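PDB 3RD5: Mypaa.01249.c from Mycobacterium paratuberculosis, which is of uncharacterised function but, as a member of the short-chain dehydrogenase/reductase family, is probably an oxidoreductase that uses a nicotinamide cofactor. Local coordinates for residues A[149-153]-A[154-158]; A[73-76]-A[77-81]; A[163-166]-A[167-170]. One frame throughout, in Å; residues are numbered along the deposited sequence.

In the fold
All three contacts are local ones within the Rossmann-type domain of this short-chain dehydrogenase/reductase. Contact 1 shapes the loop between strand 133-137 and helix 161-185, and contact 3 is the early part of that same helix. Their centres are 13 Å apart and they touch: Gln167 NE2 reaches Leu152 O at 3.0 Å, and Trp154 packs on Ala164. Contact 3 carries the Tyr-x-x-x-Lys sequence that forms part of the active site in this family, so contact 1 borders the helix of the presumed site. Contact 2, the start of helix 74-82, is remote, its centre 23 Å from that of contact 3 and 25 Å from that of contact 1.

Contact 1. Residues A[149-153]-A[154-158]; sequences LEDLN and WRSRR
Asp151 holds residues 154-157 with both carboxylate oxygens and its backbone carbonyl. OD1 accepts from Arg155 N at 2.8 Å, and OD2 accepts from the next amide, Ser156 N, at 2.9 Å. Each oxygen is met on its syn side, so the carboxylate spans two consecutive N-H groups like a fork. Its CG stands opposite the backbone N (chi1 -170°), which carries the group across the bend to those amides. The carbonyl is busier still. Asp151 O takes Arg157 NE at 2.9 Å and Arg157 NH2 at 3.0 Å, a side-on approach in which the oxygen lies close to the guanidinium plane. Trp154 N adds a third bond to Asp151 O at 3.2 Å, from above the carbonyl plane, and closes a type I beta turn from Asp151 to Trp154. With its positive phi (57°), Trp154 turns the chain after the beta turn, and the Arg155 and Ser156 amides that follow point back at the carboxylate.

Arg157 starts with CG wedged between its own N and carbonyl carbon (chi1 60°), then runs extended past the carboxylate; its CG is 3.4 Å from Asp151 OD2. The charged groups themselves make only a long salt bridge, Arg157 NE to Asp151 OD2 at 3.7 Å. One face of the guanidinium lies over Trp154, whose CD2 sits above the centre of the planar group.

Further out, Gln167 of helix 161-185 donates to Leu152 O and accepts a weak bond from Arg157 NH2, while Asn153 OD1 receives Glu109 N. The indole rests on Leu163, Ala164 and Gln167.

Two amides and a nearby guanidinium should stabilise the anionic carboxylate of Asp151, while bonds along one edge and an indole across one face restrict how Arg157 can turn.

Contact 2. Residues A[73-76]-A[77-81]; sequences DLSS and VRRFA
Asp73 is the N-cap of helix 74-82, and its backbone carbonyl starts the helical bonding: Val77 N donates to Asp73 O at 3.1 Å. The same pattern continues with Arg78 N to Leu74 O, Arg79 N to Ser75 O and Phe80 N to Ser76 O. On the side-chain side of the cap, Asp73 OD1 takes a short 2.6 Å bond from Ser75 OG, on the syn side but tilted out of the carboxylate plane. The amides of Ser75 and Ser76 add weak capping bonds to this oxygen, Ser75 N at 3.0 Å and Ser76 N at 3.5 Å.

Placed between its own N and carbonyl carbon (chi1 74°), the Ser75 hydroxyl can serve Asp73 and also receive a weak bond from Arg79 NH1, 3.2 Å from Ser75 OG. Arg79 reaches back toward the start of the helix because its chain bends at chi3 (-53°). One guanidinium face is then laid against the first turn, with Ser75 O and Ser76 CA beneath it, each offset toward the rim. Asp73 OD2 and Arg79 NH2 do not touch directly. A water joins them, donating to Asp73 OD2 at 2.7 Å and accepting from Arg79 NH2 at 2.9 Å.

This helix follows strand 63-68, an outermost strand of the Rossmann-type sheet, and leads into strand 87-92 nearer the middle. Phe80 lies against Ile44 and Ala46 of strand 42-47, whereas Leu74 packs on Ala121 and Arg78 on Leu125, both of helix 110-126. Within the helix, Leu74 CD2 comes only loosely near Val77 CG2, at 4.5 Å. The hydroxyl of the buried Ser76 turns to the preceding loop, where Asp70 N donates to Ser76 OG, and Leu74 N is bound by the carboxylate of Asp106.

Contact 3. Residues A[163-166]-A[167-170]; sequences LAYS and QSKL
Tyr165 CG lies opposite its backbone N (chi1 -170°), while Lys169 CG sits beside its own N (chi1 -63°), and these settings bring the two side chains together one helical turn apart. The lysine bends at chi2 and chi3 to pass across the phenol ring. Its CG makes a CH-pi contact over one face, 3.7 Å from the Tyr165 ring centroid, and its CD continues to within 3.6 Å of Tyr165 OH. The lysine amine goes on to Asn172 OD1 and Val137 O.

Tyr165 O accepts twice: from Lys169 N at 2.9 Å, as the helical bond, and from Ser168 OG at 2.8 Å. Asn115 ND2 of helix 110-126 also bonds to that serine hydroxyl. A water donates to Ala164 O at 2.8 Å and accepts from Gln167 NE2 at 3.0 Å; the OE1 of Gln167 accepts from Asn148 N.

Tyr165, Ser166, Gln167, Ser168 and Lys169 spell the Tyr-x-x-x-Lys signature of short-chain dehydrogenases/reductases, and the arrangement is consistent with the tyrosine-lysine pair of that family's active site.

Contact 1. Residues A[149-153]-A[154-158]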
loop_
_atom_site.group_PDB
_atom_site.type_symbol
_atom_site.label_atom_id
_atom_site.label_comp_id
_atom_site.label_asym_id
_atom_site.label_seq_id
_atom_site.Cartn_x
_atom_site.Cartn_y
_atom_site.Cartn_z
ATOM N N LEU A 149 -3.070 -16.083 13.025
ATOM C CA LEU A 149 -4.176 -16.524 12.177
ATOM C C LEU A 149 -5.451 -16.806 12.970
ATOM O O LEU A 149 -6.532 -16.638 12.430
ATOM C CB LEU A 149 -3.792 -17.813 11.416
ATOM C CG LEU A 149 -2.685 -17.669 10.370
ATOM C CD1 LEU A 149 -2.259 -19.095 9.908
ATOM C CD2 LEU A 149 -3.150 -16.791 9.179
ATOM N N GLU A 150 -5.308 -17.215 14.220
ATOM C CA GLU A 150 -6.467 -17.551 15.066
ATOM C C GLU A 150 -7.151 -16.315 15.611
ATOM O O GLU A 150 -8.346 -16.374 15.926
ATOM C CB GLU A 150 -6.009 -18.432 16.241
ATOM C CG GLU A 150 -5.472 -19.808 15.823
ATOM C CD GLU A 150 -4.090 -19.800 15.101
ATOM O OE1 GLU A 150 -3.234 -18.859 15.310
ATOM O OE2 GLU A 150 -3.840 -20.765 14.287
ATOM N N ASP A 151 -6.430 -15.198 15.703
ATOM C CA ASP A 151 -6.985 -13.997 16.338
ATOM C C ASP A 151 -6.346 -12.756 15.688
ATOM O O ASP A 151 -5.728 -11.900 16.342
ATOM C CB ASP A 151 -6.810 -14.005 17.856
ATOM C CG ASP A 151 -7.579 -12.906 18.541
ATOM O OD1 ASP A 151 -8.482 -12.305 17.923
ATOM O OD2 ASP A 151 -7.234 -12.673 19.728
ATOM N N LEU A 152 -6.524 -12.647 14.386
ATOM C CA LEU A 152 -5.942 -11.546 13.601
ATOM C C LEU A 152 -6.425 -10.185 14.100
ATOM O O LEU A 152 -5.669 -9.197 14.048
ATOM C CB LEU A 152 -6.301 -11.719 12.128
ATOM C CG LEU A 152 -5.516 -10.835 11.162
ATOM C CD1 LEU A 152 -4.095 -11.350 10.889
ATOM C CD2 LEU A 152 -6.323 -10.708 9.812
ATOM N N ASN A 153 -7.676 -10.130 14.570
ATOM C CA ASN A 153 -8.320 -8.884 14.962
ATOM C C ASN A 153 -8.234 -8.570 16.459
ATOM O O ASN A 153 -8.920 -7.661 16.935
ATOM C CB ASN A 153 -9.771 -8.872 14.453
ATOM C CG ASN A 153 -9.841 -8.706 12.952
ATOM O OD1 ASN A 153 -9.330 -7.727 12.409
ATOM N ND2 ASN A 153 -10.410 -9.695 12.234
ATOM N N TRP A 154 -7.338 -9.231 17.168
ATOM C CA TRP A 154 -6.995 -8.866 18.569
ATOM C C TRP A 154 -8.247 -8.876 19.447
ATOM O O TRP A 154 -8.413 -8.006 20.315
ATOM C CB TRP A 154 -6.300 -7.490 18.600
ATOM C CG TRP A 154 -4.984 -7.383 17.870
ATOM C CD1 TRP A 154 -4.797 -7.191 16.525
ATOM C CD2 TRP A 154 -3.677 -7.421 18.457
ATOM N NE1 TRP A 154 -3.456 -7.110 16.251
ATOM C CE2 TRP A 154 -2.753 -7.263 17.413
ATOM C CE3 TRP A 154 -3.201 -7.576 19.775
ATOM C CZ2 TRP A 154 -1.374 -7.251 17.623
ATOM C CZ3 TRP A 154 -1.826 -7.570 19.989
ATOM C CH2 TRP A 154 -0.930 -7.414 18.914
ATOM N N ARG A 155 -9.090 -9.881 19.264
ATOM C CA ARG A 155 -10.334 -9.975 20.049
ATOM C C ARG A 155 -10.147 -10.599 21.426
ATOM O O ARG A 155 -10.922 -10.296 22.367
ATOM C CB ARG A 155 -11.350 -10.807 19.256
ATOM C CG ARG A 155 -12.733 -10.851 19.889
ATOM C CD ARG A 155 -13.383 -9.506 19.929
ATOM N NE ARG A 155 -14.580 -9.578 20.770
ATOM C CZ ARG A 155 -14.585 -9.432 22.096
ATOM N NH1 ARG A 155 -13.455 -9.161 22.772
ATOM N NH2 ARG A 155 -15.743 -9.541 22.749
ATOM N N SER A 156 -9.154 -11.458 21.558
ATOM C CA SER A 156 -8.974 -12.315 22.761
ATOM C C SER A 156 -7.552 -12.289 23.302
ATOM O O SER A 156 -7.119 -13.216 24.000
ATOM C CB SER A 156 -9.404 -13.758 22.432
ATOM O OG SER A 156 -10.763 -13.777 21.995
ATOM N N ARG A 157 -6.826 -11.214 23.001
ATOM C CA ARG A 157 -5.453 -11.043 23.427
ATOM C C ARG A 157 -5.200 -9.533 23.636
ATOM O O ARG A 157 -5.655 -8.729 22.845
ATOM C CB ARG A 157 -4.454 -11.625 22.385
ATOM C CG ARG A 157 -4.510 -11.012 21.003
ATOM C CD ARG A 157 -3.847 -11.916 19.961
ATOM N NE ARG A 157 -3.929 -11.430 18.583
ATOM C CZ ARG A 157 -2.918 -10.872 17.901
ATOM N NH1 ARG A 157 -1.731 -10.684 18.461
ATOM N NH2 ARG A 157 -3.115 -10.544 16.640
ATOM N N ARG A 158 -4.495 -9.183 24.699
ATOM C CA ARG A 158 -4.216 -7.791 25.052
ATOM C C ARG A 158 -3.631 -7.060 23.845
ATOM O O ARG A 158 -2.693 -7.555 23.163
ATOM C CB ARG A 158 -3.232 -7.716 26.218
ATOM C CG ARG A 158 -2.700 -6.309 26.512
ATOM C CD ARG A 158 -1.592 -6.376 27.603
ATOM N NE ARG A 158 -2.168 -6.675 28.867
ATOM C CZ ARG A 158 -1.697 -7.529 29.788
ATOM N NH1 ARG A 158 -0.654 -8.338 29.556
ATOM N NH2 ARG A 158 -2.326 -7.619 30.917
#

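Contact 2. Residues A[73-76]-A[77-81]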
loop_
_atom_site.group_PDB
_atom_site.type_symbol
_atom_site.label_atom_id
_atom_site.label_comp_id
_atom_site.label_asym_id
_atom_site.label_seq_id
_atom_site.Cartn_x
_atom_site.Cartn_y
_atom_site.Cartn_z
ATOM N N ASP A 73 -14.351 0.458 5.616
ATOM C CA ASP A 73 -15.753 0.100 5.264
ATOM C C ASP A 73 -15.707 -0.626 3.918
ATOM O O ASP A 73 -15.523 -0.007 2.882
ATOM C CB ASP A 73 -16.598 1.379 5.239
ATOM C CG ASP A 73 -18.049 1.159 4.862
ATOM O OD1 ASP A 73 -18.407 0.070 4.382
ATOM O OD2 ASP A 73 -18.862 2.109 5.075
ATOM N N LEU A 74 -15.816 -1.950 3.948
ATOM C CA LEU A 74 -15.718 -2.700 2.704
ATOM C C LEU A 74 -16.751 -2.305 1.659
ATOM O O LEU A 74 -16.504 -2.430 0.450
ATOM C CB LEU A 74 -15.721 -4.212 2.972
ATOM C CG LEU A 74 -14.519 -4.776 3.697
ATOM C CD1 LEU A 74 -14.776 -6.253 4.080
ATOM C CD2 LEU A 74 -13.266 -4.683 2.809
ATOM N N SER A 75 -17.925 -1.817 2.075
ATOM C CA SER A 75 -18.897 -1.335 1.099
ATOM C C SER A 75 -18.425 -0.105 0.342
ATOM O O SER A 75 -18.686 0.026 -0.847
ATOM C CB SER A 75 -20.267 -1.084 1.734
ATOM O OG SER A 75 -20.323 0.090 2.557
ATOM N N SER A 76 -17.682 0.752 1.027
ATOM C CA SER A 76 -17.048 1.891 0.406
ATOM C C SER A 76 -15.903 1.471 -0.535
ATOM O O SER A 76 -15.784 2.024 -1.630
ATOM C CB SER A 76 -16.446 2.786 1.504
ATOM O OG SER A 76 -15.824 3.917 0.900
ATOM N N VAL A 77 -15.090 0.510 -0.121
ATOM C CA VAL A 77 -14.064 -0.046 -0.996
ATOM C C VAL A 77 -14.688 -0.510 -2.315
ATOM O O VAL A 77 -14.166 -0.227 -3.390
ATOM C CB VAL A 77 -13.277 -1.180 -0.308
ATOM C CG1 VAL A 77 -12.242 -1.874 -1.292
ATOM C CG2 VAL A 77 -12.551 -0.647 0.954
ATOM N N ARG A 78 -15.786 -1.256 -2.220
ATOM C CA ARG A 78 -16.477 -1.804 -3.398
ATOM C C ARG A 78 -17.021 -0.713 -4.306
ATOM O O ARG A 78 -16.861 -0.777 -5.531
ATOM C CB ARG A 78 -17.594 -2.756 -2.968
ATOM C CG ARG A 78 -17.085 -4.053 -2.408
ATOM C CD ARG A 78 -18.211 -5.092 -2.211
ATOM N NE ARG A 78 -17.612 -6.412 -2.197
ATOM C CZ ARG A 78 -17.374 -7.151 -3.275
ATOM N NH1 ARG A 78 -17.745 -6.769 -4.500
ATOM N NH2 ARG A 78 -16.798 -8.319 -3.114
ATOM N N ARG A 79 -17.655 0.292 -3.722
ATOM C CA ARG A 79 -18.221 1.406 -4.502
ATOM C C ARG A 79 -17.085 2.166 -5.228
ATOM O O ARG A 79 -17.204 2.501 -6.415
ATOM C CB ARG A 79 -19.005 2.318 -3.562
ATOM C CG ARG A 79 -20.382 1.800 -3.190
ATOM C CD ARG A 79 -21.239 2.897 -2.525
ATOM N NE ARG A 79 -20.586 3.550 -1.386
ATOM C CZ ARG A 79 -20.586 3.116 -0.126
ATOM N NH1 ARG A 79 -21.227 1.999 0.216
ATOM N NH2 ARG A 79 -19.954 3.814 0.812
ATOM N N PHE A 80 -15.985 2.403 -4.524
ATOM C CA PHE A 80 -14.849 3.100 -5.126
ATOM C C PHE A 80 -14.267 2.285 -6.280
ATOM O O PHE A 80 -14.054 2.786 -7.387
ATOM C CB PHE A 80 -13.764 3.420 -4.097
ATOM C CG PHE A 80 -12.489 3.865 -4.750
ATOM C CD1 PHE A 80 -12.373 5.172 -5.227
ATOM C CD2 PHE A 80 -11.448 2.992 -4.981
ATOM C CE1 PHE A 80 -11.235 5.573 -5.929
ATOM C CE2 PHE A 80 -10.319 3.401 -5.694
ATOM C CZ PHE A 80 -10.223 4.698 -6.161
ATOM N N ALA A 81 -14.016 1.002 -6.047
ATOM C CA ALA A 81 -13.441 0.170 -7.086
ATOM C C ALA A 81 -14.300 0.091 -8.321
ATOM O O ALA A 81 -13.781 0.088 -9.449
ATOM C CB ALA A 81 -13.159 -1.253 -6.539
HETATM O O HOH W 1 -20.839 3.034 3.419
#

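Contact 3. Residues A[163-166]-A[167-170]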
loop_
_atom_site.group_PDB
_atom_site.type_symbol
_atom_site.label_atom_id
_atom_site.label_comp_id
_atom_site.label_asym_id
_atom_site.label_seq_id
_atom_site.Cartn_x
_atom_site.Cartn_y
_atom_site.Cartn_z
ATOM N N LEU A 163 2.669 -3.385 18.169
ATOM C CA LEU A 163 2.664 -4.729 17.582
ATOM C C LEU A 163 1.467 -4.952 16.630
ATOM O O LEU A 163 1.550 -5.745 15.691
ATOM C CB LEU A 163 2.823 -5.859 18.622
ATOM C CG LEU A 163 4.199 -5.969 19.267
ATOM C CD1 LEU A 163 4.135 -6.980 20.453
ATOM C CD2 LEU A 163 5.270 -6.396 18.254
ATOM N N ALA A 164 0.373 -4.235 16.849
ATOM C CA ALA A 164 -0.744 -4.248 15.890
ATOM C C ALA A 164 -0.343 -3.561 14.577
ATOM O O ALA A 164 -0.672 -4.053 13.480
ATOM C CB ALA A 164 -2.024 -3.625 16.510
ATOM N N TYR A 165 0.386 -2.445 14.667
ATOM C CA TYR A 165 1.023 -1.851 13.477
ATOM C C TYR A 165 1.911 -2.884 12.775
ATOM O O TYR A 165 1.800 -3.117 11.568
ATOM C CB TYR A 165 1.815 -0.596 13.825
ATOM C CG TYR A 165 2.274 0.182 12.598
ATOM C CD1 TYR A 165 1.359 0.640 11.642
ATOM C CD2 TYR A 165 3.612 0.404 12.363
ATOM C CE1 TYR A 165 1.776 1.329 10.522
ATOM C CE2 TYR A 165 4.033 1.084 11.259
ATOM C CZ TYR A 165 3.115 1.557 10.347
ATOM O OH TYR A 165 3.581 2.217 9.200
ATOM N N SER A 166 2.798 -3.494 13.528
ATOM C CA SER A 166 3.751 -4.444 12.977
ATOM C C SER A 166 3.075 -5.622 12.308
ATOM O O SER A 166 3.505 -6.085 11.226
ATOM C CB SER A 166 4.700 -4.943 14.061
ATOM O OG SER A 166 5.519 -3.898 14.587
ATOM N N GLN A 167 1.976 -6.143 12.892
ATOM C CA GLN A 167 1.265 -7.235 12.247
ATOM C C GLN A 167 0.783 -6.793 10.868
ATOM O O GLN A 167 0.872 -7.546 9.892
ATOM C CB GLN A 167 0.065 -7.753 13.093
ATOM C CG GLN A 167 -0.587 -8.980 12.476
ATOM C CD GLN A 167 -1.852 -9.478 13.185
ATOM O OE1 GLN A 167 -1.943 -10.680 13.499
ATOM N NE2 GLN A 167 -2.871 -8.626 13.289
ATOM N N SER A 168 0.233 -5.581 10.801
ATOM C CA SER A 168 -0.301 -5.071 9.539
ATOM C C SER A 168 0.769 -4.845 8.473
ATOM O O SER A 168 0.535 -5.079 7.290
ATOM C CB SER A 168 -1.152 -3.801 9.767
ATOM O OG SER A 168 -0.387 -2.629 9.945
ATOM N N LYS A 169 1.928 -4.393 8.922
ATOM C CA LYS A 169 3.073 -4.108 8.014
ATOM C C LYS A 169 3.736 -5.376 7.501
ATOM O O LYS A 169 4.179 -5.472 6.352
ATOM C CB LYS A 169 4.022 -3.106 8.640
ATOM C CG LYS A 169 3.390 -1.744 8.899
ATOM C CD LYS A 169 3.124 -0.986 7.611
ATOM C CE LYS A 169 1.686 -0.608 7.387
ATOM N NZ LYS A 169 1.540 0.027 6.032
ATOM N N LEU A 170 3.787 -6.405 8.341
ATOM C CA LEU A 170 4.173 -7.736 7.922
ATOM C C LEU A 170 3.154 -8.302 6.923
ATOM O O LEU A 170 3.532 -8.848 5.881
ATOM C CB LEU A 170 4.331 -8.633 9.159
ATOM C CG LEU A 170 4.606 -10.103 8.838
ATOM C CD1 LEU A 170 5.890 -10.353 7.999
ATOM C CD2 LEU A 170 4.651 -10.934 10.109
HETATM O O HOH W 2 -2.930 -5.654 13.607
#